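Local structure of copper-containing nitrite reductase (Hyphomicrobium denitrificans 1NES1, 6TFD) at residues E209-N214 and G244-V249; D147-P152 and R340-Y345; P29-L34 and Q69-N74. The protein probably reduces nitrite to nitric oxide with electrons from cytochrome c, working as a multicopper enzyme built from cupredoxin domains. One frame throughout, in Å; residues are numbered along the deposited sequence.

Contact 1: E209-N214 and G244-V249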
loop_
_atom_site.group_PDB
_atom_site.type_symbol
_atom_site.label_atom_id
_atom_site.label_comp_id
_atom_site.label_asym_id
_atom_site.label_seq_id
_atom_site.Cartn_x
_atom_site.Cartn_y
_atom_site.Cartn_z
ATOM N N GLU A 209 -56.811 -5.197 -17.826
ATOM C CA GLU A 209 -56.806 -3.706 -17.791
ATOM C C GLU A 209 -55.889 -3.303 -16.630
ATOM O O GLU A 209 -56.353 -3.344 -15.468
ATOM C CB GLU A 209 -58.227 -3.139 -17.643
ATOM C CG GLU A 209 -58.327 -1.613 -17.672
ATOM C CD GLU A 209 -59.712 -1.044 -17.358
ATOM O OE1 GLU A 209 -59.811 0.016 -16.716
ATOM O OE2 GLU A 209 -60.702 -1.657 -17.766
ATOM N N LEU A 210 -54.632 -2.966 -16.934
ATOM C CA LEU A 210 -53.610 -2.647 -15.903
ATOM C C LEU A 210 -53.505 -1.138 -15.690
ATOM O O LEU A 210 -53.240 -0.434 -16.673
ATOM C CB LEU A 210 -52.250 -3.186 -16.332
ATOM C CG LEU A 210 -51.157 -2.853 -15.333
ATOM C CD1 LEU A 210 -51.166 -3.862 -14.211
ATOM C CD2 LEU A 210 -49.813 -2.809 -16.002
ATOM N N HIS A 211 -53.651 -0.695 -14.440
ATOM C CA HIS A 211 -53.389 0.691 -13.971
ATOM C C HIS A 211 -52.100 0.717 -13.129
ATOM O O HIS A 211 -52.117 0.147 -12.018
ATOM C CB HIS A 211 -54.602 1.193 -13.180
ATOM C CG HIS A 211 -55.808 1.371 -14.034
ATOM N ND1 HIS A 211 -56.174 2.606 -14.531
ATOM C CD2 HIS A 211 -56.691 0.474 -14.536
ATOM C CE1 HIS A 211 -57.242 2.466 -15.298
ATOM N NE2 HIS A 211 -57.574 1.168 -15.320
ATOM N N LEU A 212 -51.027 1.347 -13.627
ATOM C CA LEU A 212 -49.777 1.554 -12.840
ATOM C C LEU A 212 -49.686 3.023 -12.401
ATOM O O LEU A 212 -49.539 3.923 -13.286
ATOM C CB LEU A 212 -48.545 1.140 -13.656
ATOM C CG LEU A 212 -47.295 0.819 -12.828
ATOM C CD1 LEU A 212 -46.315 -0.023 -13.615
ATOM C CD2 LEU A 212 -46.593 2.083 -12.344
ATOM N N LYS A 213 -49.758 3.246 -11.087
ATOM C CA LYS A 213 -49.569 4.571 -10.447
ATOM C C LYS A 213 -48.154 4.601 -9.873
ATOM O O LYS A 213 -47.802 3.638 -9.162
ATOM C CB LYS A 213 -50.554 4.793 -9.297
ATOM C CG LYS A 213 -51.979 5.195 -9.666
ATOM C CD LYS A 213 -52.891 5.338 -8.431
ATOM C CE LYS A 213 -53.629 6.660 -8.347
ATOM N NZ LYS A 213 -54.950 6.595 -9.016
ATOM N N ASN A 214 -47.382 5.648 -10.185
ATOM C CA ASN A 214 -46.079 5.943 -9.539
ATOM C C ASN A 214 -46.377 6.887 -8.387
ATOM O O ASN A 214 -46.918 7.981 -8.677
ATOM C CB ASN A 214 -45.070 6.563 -10.508
ATOM C CG ASN A 214 -43.631 6.349 -10.091
ATOM O OD1 ASN A 214 -43.356 5.899 -8.982
ATOM N ND2 ASN A 214 -42.701 6.645 -10.983
ATOM N N GLY A 244 -46.030 10.517 -9.404
ATOM C CA GLY A 244 -47.337 11.192 -9.258
ATOM C C GLY A 244 -48.228 11.096 -10.499
ATOM O O GLY A 244 -49.308 11.742 -10.489
ATOM N N ALA A 245 -47.820 10.323 -11.516
ATOM C CA ALA A 245 -48.585 10.025 -12.747
ATOM C C ALA A 245 -49.160 8.602 -12.704
ATOM O O ALA A 245 -48.745 7.797 -11.835
ATOM C CB ALA A 245 -47.692 10.176 -13.945
ATOM N N GLU A 246 -50.065 8.301 -13.642
ATOM C CA GLU A 246 -50.598 6.936 -13.894
ATOM C C GLU A 246 -50.464 6.587 -15.378
ATOM O O GLU A 246 -50.724 7.470 -16.212
ATOM C CB GLU A 246 -52.071 6.858 -13.493
ATOM C CG GLU A 246 -52.693 5.468 -13.645
ATOM C CD GLU A 246 -54.191 5.451 -13.383
ATOM O OE1 GLU A 246 -54.579 5.225 -12.229
ATOM O OE2 GLU A 246 -54.965 5.696 -14.325
ATOM N N THR A 247 -50.105 5.339 -15.691
ATOM C CA THR A 247 -50.268 4.746 -17.050
ATOM C C THR A 247 -51.317 3.628 -16.993
ATOM O O THR A 247 -51.527 3.019 -15.897
ATOM C CB THR A 247 -48.953 4.282 -17.700
ATOM O OG1 THR A 247 -48.195 3.419 -16.842
ATOM C CG2 THR A 247 -48.108 5.457 -18.145
ATOM N N VAL A 248 -51.973 3.407 -18.136
ATOM C CA VAL A 248 -53.013 2.360 -18.344
ATOM C C VAL A 248 -52.677 1.610 -19.633
ATOM O O VAL A 248 -52.401 2.261 -20.646
ATOM C CB VAL A 248 -54.425 2.974 -18.375
ATOM C CG1 VAL A 248 -55.495 1.909 -18.535
ATOM C CG2 VAL A 248 -54.699 3.801 -17.130
ATOM N N VAL A 249 -52.651 0.282 -19.562
ATOM C CA VAL A 249 -52.432 -0.616 -20.737
ATOM C C VAL A 249 -53.411 -1.803 -20.676
ATOM O O VAL A 249 -53.663 -2.352 -19.553
ATOM C CB VAL A 249 -50.970 -1.100 -20.787
ATOM C CG1 VAL A 249 -50.640 -1.971 -19.573
ATOM C CG2 VAL A 249 -50.638 -1.810 -22.104
#
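L210 and V249 sit side by side on the packed face of an antiparallel strand pair. L210 CD2 meets V249 CG1 at 3.8 Å, and V224 backs L210. L212 and T247 continue this face; the T247 hydroxyl bonds to T241. The backbones are tied by L210 N to V249 O at 2.9 Å and T247 N to L212 O at 2.8 Å, each with its return bond. On the other face H211 is also closely packed. Its CG lies anti to the carbonyl carbon (chi1 -67°), which sets the ring beside V248, with V248 CG1 over one face in a CH-pi contact. H211 NE2 gives a nearly straight bond (178°) to the anti lone pair of E209 OE1, at 2.9 Å. H211 ND1 reaches E246 OE2 only weakly, at 3.3 Å. The loose end is next to it: K213 is exposed, and its NZ makes a long salt bridge to E246 OE1, 3.5 Å. A leucine in place of H211 would probably leave E209 OE1 and E246 OE2 each without its N-H partner. At the strand's end, N214 N bonds to A245 O, and its side chain packs on the copper ligand H222. Strand 246-252, outermost in its sheet within this chain, thus pairs with 207-214 in a cupredoxin beta-sandwich.

Contact 2: D147-P152 and R340-Y345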
loop_
_atom_site.group_PDB
_atom_site.type_symbol
_atom_site.label_atom_id
_atom_site.label_comp_id
_atom_site.label_asym_id
_atom_site.label_seq_id
_atom_site.Cartn_x
_atom_site.Cartn_y
_atom_site.Cartn_z
ATOM N N ASP A 147 -41.993 -3.119 7.436
ATOM C CA ASP A 147 -41.962 -4.553 7.047
ATOM C C ASP A 147 -42.300 -4.630 5.550
ATOM O O ASP A 147 -43.415 -4.250 5.171
ATOM C CB ASP A 147 -42.897 -5.394 7.929
ATOM C CG ASP A 147 -43.062 -6.832 7.457
ATOM O OD1 ASP A 147 -42.125 -7.337 6.795
ATOM O OD2 ASP A 147 -44.139 -7.421 7.724
ATOM N N ILE A 148 -41.369 -5.085 4.716
ATOM C CA ILE A 148 -41.570 -5.111 3.239
ATOM C C ILE A 148 -41.656 -6.557 2.736
ATOM O O ILE A 148 -41.747 -6.720 1.498
ATOM C CB ILE A 148 -40.489 -4.275 2.511
ATOM C CG1 ILE A 148 -39.047 -4.684 2.849
ATOM C CG2 ILE A 148 -40.732 -2.794 2.787
ATOM C CD1 ILE A 148 -38.701 -6.147 2.635
ATOM N N THR A 149 -41.702 -7.561 3.624
ATOM C CA THR A 149 -41.876 -8.970 3.193
ATOM C C THR A 149 -43.365 -9.288 2.985
ATOM O O THR A 149 -44.177 -9.071 3.899
ATOM C CB THR A 149 -41.144 -9.996 4.067
ATOM O OG1 THR A 149 -41.993 -10.464 5.109
ATOM C CG2 THR A 149 -39.844 -9.479 4.630
ATOM N N ARG A 150 -43.668 -9.776 1.779
ATOM C CA ARG A 150 -44.921 -10.474 1.386
ATOM C C ARG A 150 -45.088 -11.765 2.199
ATOM O O ARG A 150 -44.179 -12.605 2.162
ATOM C CB ARG A 150 -44.816 -10.837 -0.096
ATOM C CG ARG A 150 -46.053 -11.516 -0.668
ATOM C CD ARG A 150 -47.235 -10.579 -0.845
ATOM N NE ARG A 150 -46.893 -9.488 -1.749
ATOM C CZ ARG A 150 -47.538 -8.323 -1.811
ATOM N NH1 ARG A 150 -48.584 -8.114 -1.032
ATOM N NH2 ARG A 150 -47.129 -7.368 -2.633
ATOM N N ASP A 151 -46.230 -11.960 2.865
ATOM C CA ASP A 151 -46.550 -13.267 3.481
ATOM C C ASP A 151 -46.682 -14.277 2.344
ATOM O O ASP A 151 -47.330 -13.999 1.341
ATOM C CB ASP A 151 -47.797 -13.209 4.367
ATOM C CG ASP A 151 -47.882 -14.402 5.309
ATOM O OD1 ASP A 151 -48.297 -15.477 4.858
ATOM O OD2 ASP A 151 -47.435 -14.272 6.468
ATOM N N PRO A 152 -46.060 -15.470 2.444
ATOM C CA PRO A 152 -46.178 -16.485 1.401
ATOM C C PRO A 152 -47.620 -17.000 1.220
ATOM O O PRO A 152 -47.916 -17.597 0.203
ATOM C CB PRO A 152 -45.252 -17.608 1.906
ATOM C CG PRO A 152 -45.210 -17.409 3.391
ATOM C CD PRO A 152 -45.217 -15.907 3.562
ATOM N N ARG A 340 -38.827 -16.031 10.818
ATOM C CA ARG A 340 -39.278 -15.259 12.006
ATOM C C ARG A 340 -40.550 -14.474 11.645
ATOM O O ARG A 340 -41.540 -14.581 12.378
ATOM C CB ARG A 340 -38.203 -14.274 12.497
ATOM C CG ARG A 340 -36.880 -14.885 12.947
ATOM C CD ARG A 340 -35.857 -13.868 13.469
ATOM N NE ARG A 340 -35.607 -12.673 12.635
ATOM C CZ ARG A 340 -34.434 -12.326 12.068
ATOM N NH1 ARG A 340 -34.340 -11.216 11.345
ATOM N NH2 ARG A 340 -33.357 -13.080 12.217
ATOM N N THR A 341 -40.528 -13.661 10.592
ATOM C CA THR A 341 -41.597 -12.653 10.395
ATOM C C THR A 341 -42.818 -13.343 9.778
ATOM O O THR A 341 -43.876 -13.216 10.347
ATOM C CB THR A 341 -41.076 -11.398 9.684
ATOM O OG1 THR A 341 -40.760 -11.665 8.320
ATOM C CG2 THR A 341 -39.848 -10.841 10.366
ATOM N N HIS A 342 -42.684 -14.081 8.681
ATOM C CA HIS A 342 -43.850 -14.562 7.895
ATOM C C HIS A 342 -43.603 -15.991 7.426
ATOM O O HIS A 342 -43.585 -16.264 6.231
ATOM C CB HIS A 342 -44.104 -13.610 6.709
ATOM C CG HIS A 342 -44.606 -12.232 7.020
ATOM N ND1 HIS A 342 -45.951 -11.949 7.227
ATOM C CD2 HIS A 342 -43.977 -11.037 7.050
ATOM C CE1 HIS A 342 -46.113 -10.659 7.421
ATOM N NE2 HIS A 342 -44.922 -10.070 7.299
ATOM N N PRO A 343 -43.403 -16.971 8.328
ATOM C CA PRO A 343 -43.137 -18.342 7.888
ATOM C C PRO A 343 -44.419 -18.958 7.306
ATOM O O PRO A 343 -45.439 -18.308 7.366
ATOM C CB PRO A 343 -42.647 -19.107 9.138
ATOM C CG PRO A 343 -43.071 -18.237 10.319
ATOM C CD PRO A 343 -43.472 -16.856 9.793
ATOM N N LEU A 344 -44.283 -20.161 6.738
ATOM C CA LEU A 344 -45.334 -20.993 6.098
ATOM C C LEU A 344 -45.832 -21.986 7.145
ATOM O O LEU A 344 -44.965 -22.623 7.819
ATOM C CB LEU A 344 -44.759 -21.783 4.915
ATOM C CG LEU A 344 -44.320 -20.994 3.683
ATOM C CD1 LEU A 344 -42.954 -20.353 3.909
ATOM C CD2 LEU A 344 -44.257 -21.899 2.455
ATOM N N TYR A 345 -47.157 -22.147 7.247
ATOM C CA TYR A 345 -47.808 -23.161 8.117
ATOM C C TYR A 345 -48.707 -24.069 7.266
ATOM O O TYR A 345 -49.402 -23.592 6.347
ATOM C CB TYR A 345 -48.561 -22.448 9.238
ATOM C CG TYR A 345 -47.715 -21.586 10.142
ATOM C CD1 TYR A 345 -47.072 -22.118 11.251
ATOM C CD2 TYR A 345 -47.580 -20.224 9.916
ATOM C CE1 TYR A 345 -46.320 -21.329 12.109
ATOM C CE2 TYR A 345 -46.830 -19.417 10.761
ATOM C CZ TYR A 345 -46.199 -19.972 11.866
ATOM O OH TYR A 345 -45.447 -19.185 12.696
HETATM O O HOH W 1 -47.838 -18.127 5.769
HETATM O O HOH W 2 -46.577 -16.127 8.589
#
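H342 reaches into the loop 147-152 and is held at both ring nitrogens by aspartates. D147 and H342 approach from opposite directions, and their flat groups are nearly coplanar, 21° apart. H342 NE2 donates to the syn lone pair of D147 OD2 at 2.8 Å, close to the ring plane. D151 meets the other nitrogen quite differently. Its carboxylate stands almost upright to the ring, at 83°. D151 OD2 takes the H342 ND1 hydrogen on its anti lone pair at 2.9 Å, in a more bent bond. The backbone N of D151 lies over one face of the ring. CG of H342 is anti to its carbonyl carbon (chi1 -69°), which lays the ring along the loop with one nitrogen toward each aspartate. With both N-H groups donating, the ring is probably protonated, and the two carboxylates would favour that charge.

Each aspartate is fixed in turn. D147 OD1 accepts from T149 N at 3.2 Å, closing an Asx turn. D151 OD1 also accepts from the backbone N of A153. Two waters link D151 to the carbonyl of P343: one donates to OD1, the other to OD2, and both donate to P343 O.

Past the polar part, P152 lies across the chain that follows H342. P152 CD is 3.1 Å from H342 O, and P152 CG packs on L344 CG at 3.7 Å. L338 of the helix 337-341 touches both P152 and L344. The arrangement is a histidine bonded at both ring nitrogens by aspartates, with an Asx turn, joining the loop after strand 128-134 to the turn between helix 337-341 and strand 344-347.

Contact 3: P29-L34 and Q69-N74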
loop_
_atom_site.group_PDB
_atom_site.type_symbol
_atom_site.label_atom_id
_atom_site.label_comp_id
_atom_site.label_asym_id
_atom_site.label_seq_id
_atom_site.Cartn_x
_atom_site.Cartn_y
_atom_site.Cartn_z
ATOM N N PRO A 29 -28.574 -21.283 12.746
ATOM C CA PRO A 29 -27.604 -21.104 13.828
ATOM C C PRO A 29 -27.248 -19.627 14.091
ATOM O O PRO A 29 -27.300 -18.831 13.170
ATOM C CB PRO A 29 -26.368 -21.894 13.341
ATOM C CG PRO A 29 -26.477 -21.908 11.824
ATOM C CD PRO A 29 -27.970 -21.938 11.566
ATOM N N VAL A 30 -26.934 -19.294 15.347
ATOM C CA VAL A 30 -26.276 -18.016 15.736
ATOM C C VAL A 30 -24.779 -18.168 15.417
ATOM O O VAL A 30 -24.127 -19.125 15.901
ATOM C CB VAL A 30 -26.576 -17.637 17.206
ATOM C CG1 VAL A 30 -26.169 -18.725 18.173
ATOM C CG2 VAL A 30 -25.964 -16.301 17.640
ATOM N N VAL A 31 -24.261 -17.268 14.591
ATOM C CA VAL A 31 -22.921 -17.384 13.961
ATOM C C VAL A 31 -22.014 -16.272 14.486
ATOM O O VAL A 31 -22.459 -15.109 14.539
ATOM C CB VAL A 31 -23.054 -17.308 12.436
ATOM C CG1 VAL A 31 -21.728 -17.586 11.739
ATOM C CG2 VAL A 31 -24.136 -18.266 11.961
ATOM N N PHE A 32 -20.785 -16.642 14.848
ATOM C CA PHE A 32 -19.694 -15.717 15.237
ATOM C C PHE A 32 -18.449 -16.054 14.416
ATOM O O PHE A 32 -18.135 -17.238 14.207
ATOM C CB PHE A 32 -19.417 -15.839 16.733
ATOM C CG PHE A 32 -20.631 -15.685 17.611
ATOM C CD1 PHE A 32 -21.083 -14.428 17.971
ATOM C CD2 PHE A 32 -21.302 -16.793 18.092
ATOM C CE1 PHE A 32 -22.202 -14.284 18.774
ATOM C CE2 PHE A 32 -22.413 -16.651 18.907
ATOM C CZ PHE A 32 -22.868 -15.397 19.239
ATOM N N THR A 33 -17.763 -15.032 13.934
ATOM C CA THR A 33 -16.478 -15.174 13.209
ATOM C C THR A 33 -15.380 -14.519 14.048
ATOM O O THR A 33 -15.596 -13.399 14.548
ATOM C CB THR A 33 -16.589 -14.574 11.807
ATOM O OG1 THR A 33 -17.803 -15.060 11.227
ATOM C CG2 THR A 33 -15.392 -14.915 10.948
ATOM N N LEU A 34 -14.262 -15.212 14.233
ATOM C CA LEU A 34 -13.131 -14.708 15.038
ATOM C C LEU A 34 -11.901 -14.748 14.152
ATOM O O LEU A 34 -11.612 -15.838 13.621
ATOM C CB LEU A 34 -12.939 -15.595 16.272
ATOM C CG LEU A 34 -14.103 -15.635 17.257
ATOM C CD1 LEU A 34 -13.741 -16.518 18.435
ATOM C CD2 LEU A 34 -14.475 -14.238 17.741
ATOM N N GLN A 69 -22.501 -21.648 15.894
ATOM C CA GLN A 69 -21.467 -21.877 14.852
ATOM C C GLN A 69 -20.403 -20.811 15.087
ATOM O O GLN A 69 -20.779 -19.613 15.204
ATOM C CB GLN A 69 -22.066 -21.772 13.448
ATOM C CG GLN A 69 -21.127 -22.188 12.319
ATOM C CD GLN A 69 -21.636 -21.818 10.937
ATOM O OE1 GLN A 69 -22.795 -22.043 10.599
ATOM N NE2 GLN A 69 -20.763 -21.261 10.109
ATOM N N ILE A 70 -19.152 -21.237 15.254
ATOM C CA ILE A 70 -17.994 -20.321 15.432
ATOM C C ILE A 70 -17.045 -20.573 14.264
ATOM O O ILE A 70 -16.644 -21.740 14.075
ATOM C CB ILE A 70 -17.305 -20.535 16.791
ATOM C CG1 ILE A 70 -18.210 -20.125 17.955
ATOM C CG2 ILE A 70 -15.961 -19.805 16.849
ATOM C CD1 ILE A 70 -17.675 -20.547 19.314
ATOM N N ASN A 71 -16.723 -19.517 13.524
ATOM C CA ASN A 71 -15.747 -19.543 12.408
ATOM C C ASN A 71 -14.416 -18.935 12.875
ATOM O O ASN A 71 -14.362 -17.687 13.064
ATOM C CB ASN A 71 -16.285 -18.764 11.211
ATOM C CG ASN A 71 -17.687 -19.171 10.825
ATOM O OD1 ASN A 71 -17.992 -20.363 10.688
ATOM N ND2 ASN A 71 -18.533 -18.173 10.623
ATOM N N LEU A 72 -13.369 -19.756 13.005
ATOM C CA LEU A 72 -11.995 -19.265 13.286
ATOM C C LEU A 72 -11.214 -19.025 11.982
ATOM O O LEU A 72 -11.032 -19.980 11.200
ATOM C CB LEU A 72 -11.247 -20.270 14.166
ATOM C CG LEU A 72 -9.878 -19.784 14.632
ATOM C CD1 LEU A 72 -10.025 -18.554 15.511
ATOM C CD2 LEU A 72 -9.136 -20.881 15.372
ATOM N N ILE A 73 -10.696 -17.808 11.805
ATOM C CA ILE A 73 -9.815 -17.416 10.667
ATOM C C ILE A 73 -8.478 -16.931 11.229
ATOM O O ILE A 73 -8.485 -16.020 12.078
ATOM C CB ILE A 73 -10.514 -16.357 9.801
ATOM C CG1 ILE A 73 -11.937 -16.818 9.460
ATOM C CG2 ILE A 73 -9.680 -16.052 8.565
ATOM C CD1 ILE A 73 -12.704 -15.930 8.493
ATOM N N ASN A 74 -7.395 -17.597 10.836
ATOM C CA ASN A 74 -5.995 -17.247 11.185
ATOM C C ASN A 74 -5.680 -15.875 10.576
ATOM O O ASN A 74 -5.797 -15.738 9.357
ATOM C CB ASN A 74 -5.019 -18.318 10.689
ATOM C CG ASN A 74 -3.589 -18.077 11.133
ATOM O OD1 ASN A 74 -3.032 -17.014 10.874
ATOM N ND2 ASN A 74 -2.970 -19.062 11.765
#
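Strands 30-34 and 69-73 run parallel, 15° apart, and are joined by five backbone hydrogen bonds in regular register from Q69 N to V30 O through I73 N to L34 O. The shortest is L34 N to N71 O, at 2.7 Å.

One face carries V31, T33, Q69 and N71, and its polar groups form a short chain. Q69 stretches out from its strand, CG anti to the backbone N (chi1 -172°), which carries NE2 along to N71. The bond from Q69 NE2 to N71 OD1 is 3.0 Å long and lies in both amide planes, on a lone pair of OD1. The other end of the N71 amide crosses to the neighbouring strand. N71 ND2 donates to T33 OG1 at 3.3 Å, nearly straight (172°) and in its amide plane. V31 CG1 also approaches N71 ND2, at 3.4 Å. Further along, T33 CG2 touches I73 CD1 at 3.8 Å. Y318 of a neighbouring subunit packs on N71 and makes a weak hydrogen bond to Q69 NE2.

The opposite face, with F32, L34, I70 and L72, is apolar. L34 CD1 lies 4.3 Å from I70 CG2, and L34 CB lies 4.2 Å from L72 CD1. L60 of strand 60-63 packs against F32 and I70, while Y45 touches L34 and L72.

The chemistry thus divides by face. F32, L34, I70 and L72 make the apolar side, and L72 lies next to the copper ligand H80. The linked amides and hydroxyl fix the N71 amide flip and meet a neighbouring subunit.

Contacts 1 and 3 are both strand pairings, antiparallel in contact 1 and parallel in contact 3. They lie on opposite sides of the chain's centre, with centres 49 Å apart. Each comes close to a different copper: the N214 side chain of contact 1 and the L72 side chain of contact 3 are each about 7 Å from a bound copper ion. Contact 2 is away from the annotated sites and nearer the middle of the chain. Its centre is 28 Å from that of each of the others. Its nearest atoms are about 8 Å from contact 3 and about 13 Å from contact 1. In sequence, contact 3 closes first, and contact 2 then spans the whole of contact 1.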